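Local structure of thioesterase (Streptomyces sp. WAC02707, 6VAP) at residues L121-R126 and C194-L199; T137-S142 and A180-R185. The protein acts as the type II thioesterase of borrelidin biosynthesis and probably removes stalled or aberrant acyl groups from the carrier domains of the polyketide synthase. All blocks are in the same frame, centred on the assembly; numbering follows the deposited sequence.

Contact 1: L121-R126 and C194-L199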
loop_
_atom_site.group_PDB
_atom_site.type_symbol
_atom_site.label_atom_id
_atom_site.label_comp_id
_atom_site.label_asym_id
_atom_site.label_seq_id
_atom_site.Cartn_x
_atom_site.Cartn_y
_atom_site.Cartn_z
ATOM N N LEU A 121 3.545 -10.192 0.769
ATOM C CA LEU A 121 3.499 -8.810 0.304
ATOM C C LEU A 121 2.482 -8.782 -0.841
ATOM O O LEU A 121 2.712 -9.396 -1.894
ATOM C CB LEU A 121 4.875 -8.342 -0.143
ATOM C CG LEU A 121 4.877 -7.018 -0.870
ATOM C CD1 LEU A 121 4.272 -5.919 0.024
ATOM C CD2 LEU A 121 6.282 -6.648 -1.349
ATOM N N LEU A 122 1.325 -8.123 -0.630
ATOM C CA LEU A 122 0.281 -7.974 -1.646
ATOM C C LEU A 122 0.383 -6.569 -2.235
ATOM O O LEU A 122 0.368 -5.568 -1.506
ATOM C CB LEU A 122 -1.108 -8.219 -1.060
ATOM C CG LEU A 122 -1.329 -9.652 -0.597
ATOM C CD1 LEU A 122 -1.543 -9.722 0.926
ATOM C CD2 LEU A 122 -2.526 -10.229 -1.309
ATOM N N VAL A 123 0.551 -6.495 -3.548
ATOM C CA VAL A 123 0.784 -5.234 -4.239
ATOM C C VAL A 123 -0.210 -5.110 -5.382
ATOM O O VAL A 123 -0.349 -6.016 -6.203
ATOM C CB VAL A 123 2.218 -5.135 -4.775
ATOM C CG1 VAL A 123 3.188 -4.851 -3.590
ATOM C CG2 VAL A 123 2.588 -6.407 -5.425
ATOM N N SER A 124 -0.929 -4.005 -5.411
ATOM C CA SER A 124 -2.047 -3.817 -6.313
ATOM C C SER A 124 -1.766 -2.605 -7.176
ATOM O O SER A 124 -1.410 -1.556 -6.643
ATOM C CB SER A 124 -3.339 -3.591 -5.496
ATOM O OG SER A 124 -4.313 -2.941 -6.265
ATOM N N ALA A 125 -1.985 -2.741 -8.479
ATOM C CA ALA A 125 -2.003 -1.662 -9.447
ATOM C C ALA A 125 -0.734 -0.826 -9.370
ATOM O O ALA A 125 -0.763 0.374 -9.152
ATOM C CB ALA A 125 -3.256 -0.805 -9.257
ATOM N N ARG A 126 0.392 -1.465 -9.543
ATOM C CA ARG A 126 1.657 -0.731 -9.486
ATOM C C ARG A 126 2.766 -1.497 -10.202
ATOM O O ARG A 126 2.865 -2.724 -10.044
ATOM C CB ARG A 126 2.058 -0.485 -8.048
ATOM C CG ARG A 126 3.232 0.405 -7.860
ATOM C CD ARG A 126 2.949 1.849 -8.156
ATOM N NE ARG A 126 3.956 2.740 -7.586
ATOM C CZ ARG A 126 4.212 3.971 -7.998
ATOM N NH1 ARG A 126 3.479 4.509 -8.940
ATOM N NH2 ARG A 126 5.215 4.643 -7.442
ATOM N N CYS A 194 9.920 -13.216 1.267
ATOM C CA CYS A 194 8.501 -13.402 1.580
ATOM C C CYS A 194 7.748 -13.558 0.284
ATOM O O CYS A 194 8.093 -12.979 -0.672
ATOM C CB CYS A 194 7.843 -12.186 2.197
ATOM S SG CYS A 194 7.878 -10.765 1.093
ATOM N N PRO A 195 6.523 -14.401 0.096
ATOM C CA PRO A 195 5.645 -14.454 -1.080
ATOM C C PRO A 195 5.199 -13.065 -1.509
ATOM O O PRO A 195 4.964 -12.173 -0.701
ATOM C CB PRO A 195 4.460 -15.297 -0.602
ATOM C CG PRO A 195 4.998 -16.105 0.550
ATOM C CD PRO A 195 6.021 -15.227 1.207
ATOM N N ILE A 196 5.107 -12.873 -2.808
ATOM C CA ILE A 196 4.580 -11.649 -3.375
ATOM C C ILE A 196 3.382 -12.018 -4.228
ATOM O O ILE A 196 3.453 -12.922 -5.067
ATOM C CB ILE A 196 5.626 -10.902 -4.212
ATOM C CG1 ILE A 196 6.696 -10.289 -3.310
ATOM C CG2 ILE A 196 4.912 -9.730 -5.010
ATOM C CD1 ILE A 196 7.772 -9.502 -4.033
ATOM N N HIS A 197 2.260 -11.369 -3.971
ATOM C CA HIS A 197 1.044 -11.577 -4.743
ATOM C C HIS A 197 0.691 -10.241 -5.372
ATOM O O HIS A 197 0.391 -9.273 -4.668
ATOM C CB HIS A 197 -0.120 -12.108 -3.896
ATOM C CG HIS A 197 -1.276 -12.611 -4.719
ATOM N ND1 HIS A 197 -2.156 -13.570 -4.268
ATOM C CD2 HIS A 197 -1.696 -12.290 -5.972
ATOM C CE1 HIS A 197 -3.061 -13.819 -5.198
ATOM N NE2 HIS A 197 -2.812 -13.049 -6.240
ATOM N N ALA A 198 0.716 -10.185 -6.687
ATOM C CA ALA A 198 0.455 -8.957 -7.405
ATOM C C ALA A 198 -0.967 -8.996 -7.936
ATOM O O ALA A 198 -1.468 -10.050 -8.343
ATOM C CB ALA A 198 1.451 -8.812 -8.537
ATOM N N LEU A 199 -1.615 -7.841 -7.941
ATOM C CA LEU A 199 -3.004 -7.716 -8.363
ATOM C C LEU A 199 -3.117 -6.506 -9.280
ATOM O O LEU A 199 -2.636 -5.419 -8.937
ATOM C CB LEU A 199 -3.936 -7.562 -7.163
ATOM C CG LEU A 199 -3.664 -8.504 -5.998
ATOM C CD1 LEU A 199 -4.441 -8.032 -4.805
ATOM C CD2 LEU A 199 -4.030 -9.951 -6.316
#

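Contact 2: T137-S142 and A180-R185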
loop_
_atom_site.group_PDB
_atom_site.type_symbol
_atom_site.label_atom_id
_atom_site.label_comp_id
_atom_site.label_asym_id
_atom_site.label_seq_id
_atom_site.Cartn_x
_atom_site.Cartn_y
_atom_site.Cartn_z
ATOM N N THR A 137 4.692 13.767 -14.194
ATOM C CA THR A 137 4.668 15.215 -13.982
ATOM C C THR A 137 3.387 15.687 -13.302
ATOM O O THR A 137 3.202 16.894 -13.131
ATOM C CB THR A 137 4.849 15.973 -15.311
ATOM O OG1 THR A 137 3.664 15.842 -16.093
ATOM C CG2 THR A 137 6.028 15.424 -16.099
ATOM N N VAL A 138 2.506 14.776 -12.898
ATOM C CA VAL A 138 1.249 15.191 -12.274
ATOM C C VAL A 138 1.517 16.059 -11.048
ATOM O O VAL A 138 0.797 17.027 -10.781
ATOM C CB VAL A 138 0.390 13.958 -11.927
ATOM C CG1 VAL A 138 -0.680 14.315 -10.967
ATOM C CG2 VAL A 138 -0.205 13.371 -13.206
ATOM N N HIS A 139 2.546 15.724 -10.278
ATOM C CA HIS A 139 2.875 16.494 -9.087
ATOM C C HIS A 139 3.380 17.892 -9.411
ATOM O O HIS A 139 3.428 18.727 -8.512
ATOM C CB HIS A 139 3.919 15.769 -8.232
ATOM C CG HIS A 139 5.280 15.697 -8.852
ATOM N ND1 HIS A 139 5.569 14.864 -9.910
ATOM C CD2 HIS A 139 6.432 16.353 -8.568
ATOM C CE1 HIS A 139 6.843 15.001 -10.240
ATOM N NE2 HIS A 139 7.392 15.893 -9.436
ATOM N N LEU A 140 3.773 18.161 -10.649
ATOM C CA LEU A 140 4.283 19.458 -11.064
ATOM C C LEU A 140 3.216 20.359 -11.662
ATOM O O LEU A 140 3.517 21.510 -11.983
ATOM C CB LEU A 140 5.410 19.265 -12.087
ATOM C CG LEU A 140 6.589 18.426 -11.612
ATOM C CD1 LEU A 140 7.562 18.141 -12.755
ATOM C CD2 LEU A 140 7.294 19.103 -10.450
ATOM N N LEU A 141 1.984 19.885 -11.806
ATOM C CA LEU A 141 0.937 20.712 -12.394
ATOM C C LEU A 141 0.544 21.865 -11.474
ATOM O O LEU A 141 0.687 21.795 -10.253
ATOM C CB LEU A 141 -0.302 19.876 -12.689
ATOM C CG LEU A 141 -0.122 18.664 -13.603
ATOM C CD1 LEU A 141 -1.259 17.674 -13.394
ATOM C CD2 LEU A 141 -0.038 19.110 -15.040
ATOM N N SER A 142 0.053 22.942 -12.081
ATOM C CA SER A 142 -0.493 24.054 -11.323
ATOM C C SER A 142 -1.659 23.578 -10.463
ATOM O O SER A 142 -2.241 22.512 -10.688
ATOM C CB SER A 142 -0.973 25.159 -12.263
ATOM O OG SER A 142 -2.284 24.899 -12.720
ATOM N N ALA A 180 5.689 11.661 -4.406
ATOM C CA ALA A 180 6.362 10.490 -3.875
ATOM C C ALA A 180 6.249 9.345 -4.856
ATOM O O ALA A 180 7.238 8.640 -5.083
ATOM C CB ALA A 180 5.770 10.114 -2.518
ATOM N N ALA A 181 5.046 9.148 -5.444
ATOM C CA ALA A 181 4.838 8.070 -6.414
ATOM C C ALA A 181 5.676 8.275 -7.671
ATOM O O ALA A 181 6.189 7.310 -8.248
ATOM C CB ALA A 181 3.353 7.968 -6.799
ATOM N N GLU A 182 5.771 9.505 -8.148
ATOM C CA GLU A 182 6.385 9.765 -9.442
ATOM C C GLU A 182 7.897 9.954 -9.385
ATOM O O GLU A 182 8.567 9.703 -10.385
ATOM C CB GLU A 182 5.740 11.001 -10.079
ATOM C CG GLU A 182 4.412 10.725 -10.690
ATOM C CD GLU A 182 3.678 12.000 -11.123
ATOM O OE1 GLU A 182 3.641 12.959 -10.316
ATOM O OE2 GLU A 182 3.144 12.041 -12.270
ATOM N N THR A 183 8.464 10.361 -8.259
ATOM C CA THR A 183 9.901 10.584 -8.164
ATOM C C THR A 183 10.630 9.435 -7.474
ATOM O O THR A 183 11.814 9.573 -7.160
ATOM C CB THR A 183 10.190 11.893 -7.402
ATOM O OG1 THR A 183 9.771 11.761 -6.022
ATOM C CG2 THR A 183 9.425 13.065 -8.053
ATOM N N TYR A 184 9.943 8.331 -7.187
ATOM C CA TYR A 184 10.579 7.169 -6.580
ATOM C C TYR A 184 11.702 6.643 -7.445
ATOM O O TYR A 184 11.530 6.484 -8.649
ATOM C CB TYR A 184 9.539 6.086 -6.383
ATOM C CG TYR A 184 10.034 4.759 -5.870
ATOM C CD1 TYR A 184 10.567 4.624 -4.568
ATOM C CD2 TYR A 184 10.058 3.650 -6.710
ATOM C CE1 TYR A 184 11.041 3.411 -4.127
ATOM C CE2 TYR A 184 10.537 2.421 -6.263
ATOM C CZ TYR A 184 10.975 2.293 -4.975
ATOM O OH TYR A 184 11.461 1.057 -4.535
ATOM N N ARG A 185 12.870 6.364 -6.845
ATOM C CA ARG A 185 14.042 5.789 -7.524
ATOM C C ARG A 185 14.351 4.468 -6.796
ATOM O O ARG A 185 14.677 4.567 -5.663
ATOM C CB ARG A 185 15.189 6.808 -7.528
ATOM C CG ARG A 185 14.770 8.198 -7.995
ATOM C CD ARG A 185 15.875 9.203 -8.265
ATOM N NE ARG A 185 16.389 9.789 -7.033
ATOM C CZ ARG A 185 17.611 10.327 -6.864
ATOM N NH1 ARG A 185 18.507 10.356 -7.843
ATOM N NH2 ARG A 185 17.936 10.821 -5.691
#

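Contact 1: L121-R126 and C194-L199
L199 O takes a hydrogen bond from A125 N at 2.8 Å, with an N-H...O angle of 163°, and a weaker CA-H...O contact from S124 CA at 3.1 Å. This is the far end of a parallel ladder in the central sheet of the alpha/beta-hydrolase fold. The axes of 121-124 and 196-199 lie 4.7 Å apart, and their N-to-C directions differ by 16°. Alternation confirms the parallel pairing: L121 and V123 each use both N and O, reaching P195 and H197, then H197 and L199, while L122 turns its N and O to strand 92-97.

On one face, L121 and I196 run side by side; L121 packs on A104 and F105 of helix 99-113, I196 on F223. Here V123 CG2 reaches across to both I196 CG2, at 4.1 Å, and A198 CB, at the same distance. The other face carries L122, S124, H197 and L199. L122 CD2 rests 4.0 Å from H197 CB, its side chain slanting across that of H197. With CG anti to the backbone N (chi1 -167°), the imidazole leads away from 121-126, and its two nitrogens bond D226 and H249. S124 OG bonds both H97 and Y234. Past the strand, A125 touches the likely Ser-His-Asp triad (S98, D204, H232). At the opposite end, L121 CB meets C194 SG at 4.1 Å.

Contact 2: T137-S142 and A180-R185
E182 OE1 takes two hydrogen bonds from one residue, H139, and these form the tight part of the contact. H139 ND1 donates at 2.7 Å to E182 OE1, and H139 N reaches that same oxygen at 3.0 Å. A chi1 of 69° sets the imidazole between its own backbone N and carbonyl carbon, which brings ND1 and N round to a common acceptor. The two approaches differ: the backbone N uses the syn lone pair, whereas ND1 comes from 52° above the carboxylate plane, although OE1 lies close to the ring plane. Ring and carboxylate are therefore turned steeply, 73° apart. V138 N holds the second oxygen, E182 OE2, at 2.9 Å, again through a syn lone pair, so the carboxylate spans two consecutive amides and its rotation is restrained.

Looser packing begins at T183, which is partly exposed: T183 CG2 stands 3.7 Å from H139 NE2, and T183 OG1 turns to R179 O. T137, at the carboxylate end, and L140, over a face of the ring, are exposed. The arrangement is a His-carboxylate hydrogen bond, here joining the C-terminal end of helix 167-182 to the 3-10 turn 138-140.

In the fold
The two contacts have centres about 22 Å apart, and their segments come along the chain in the order 121-126, 137-142, 180-185, 194-199. Contact 1 pairs strands 120-124 and 196-201, adjacent in the central sheet, and contact 2 lies within the excursion between them. That excursion holds helices 143-149 and 167-182 and the unmodelled residues 152-165, a position consistent with the lid region of related thioesterases. Contact 1 is buried, its centre about 9 Å from that of the chain, whereas contact 2 sits near the surface, its centre about 17 Å from that of the chain. A direct link joins them: R126 NH2 lies 3.0 Å from A181 O, a probable hydrogen bond tying the strand exit to helix 167-182.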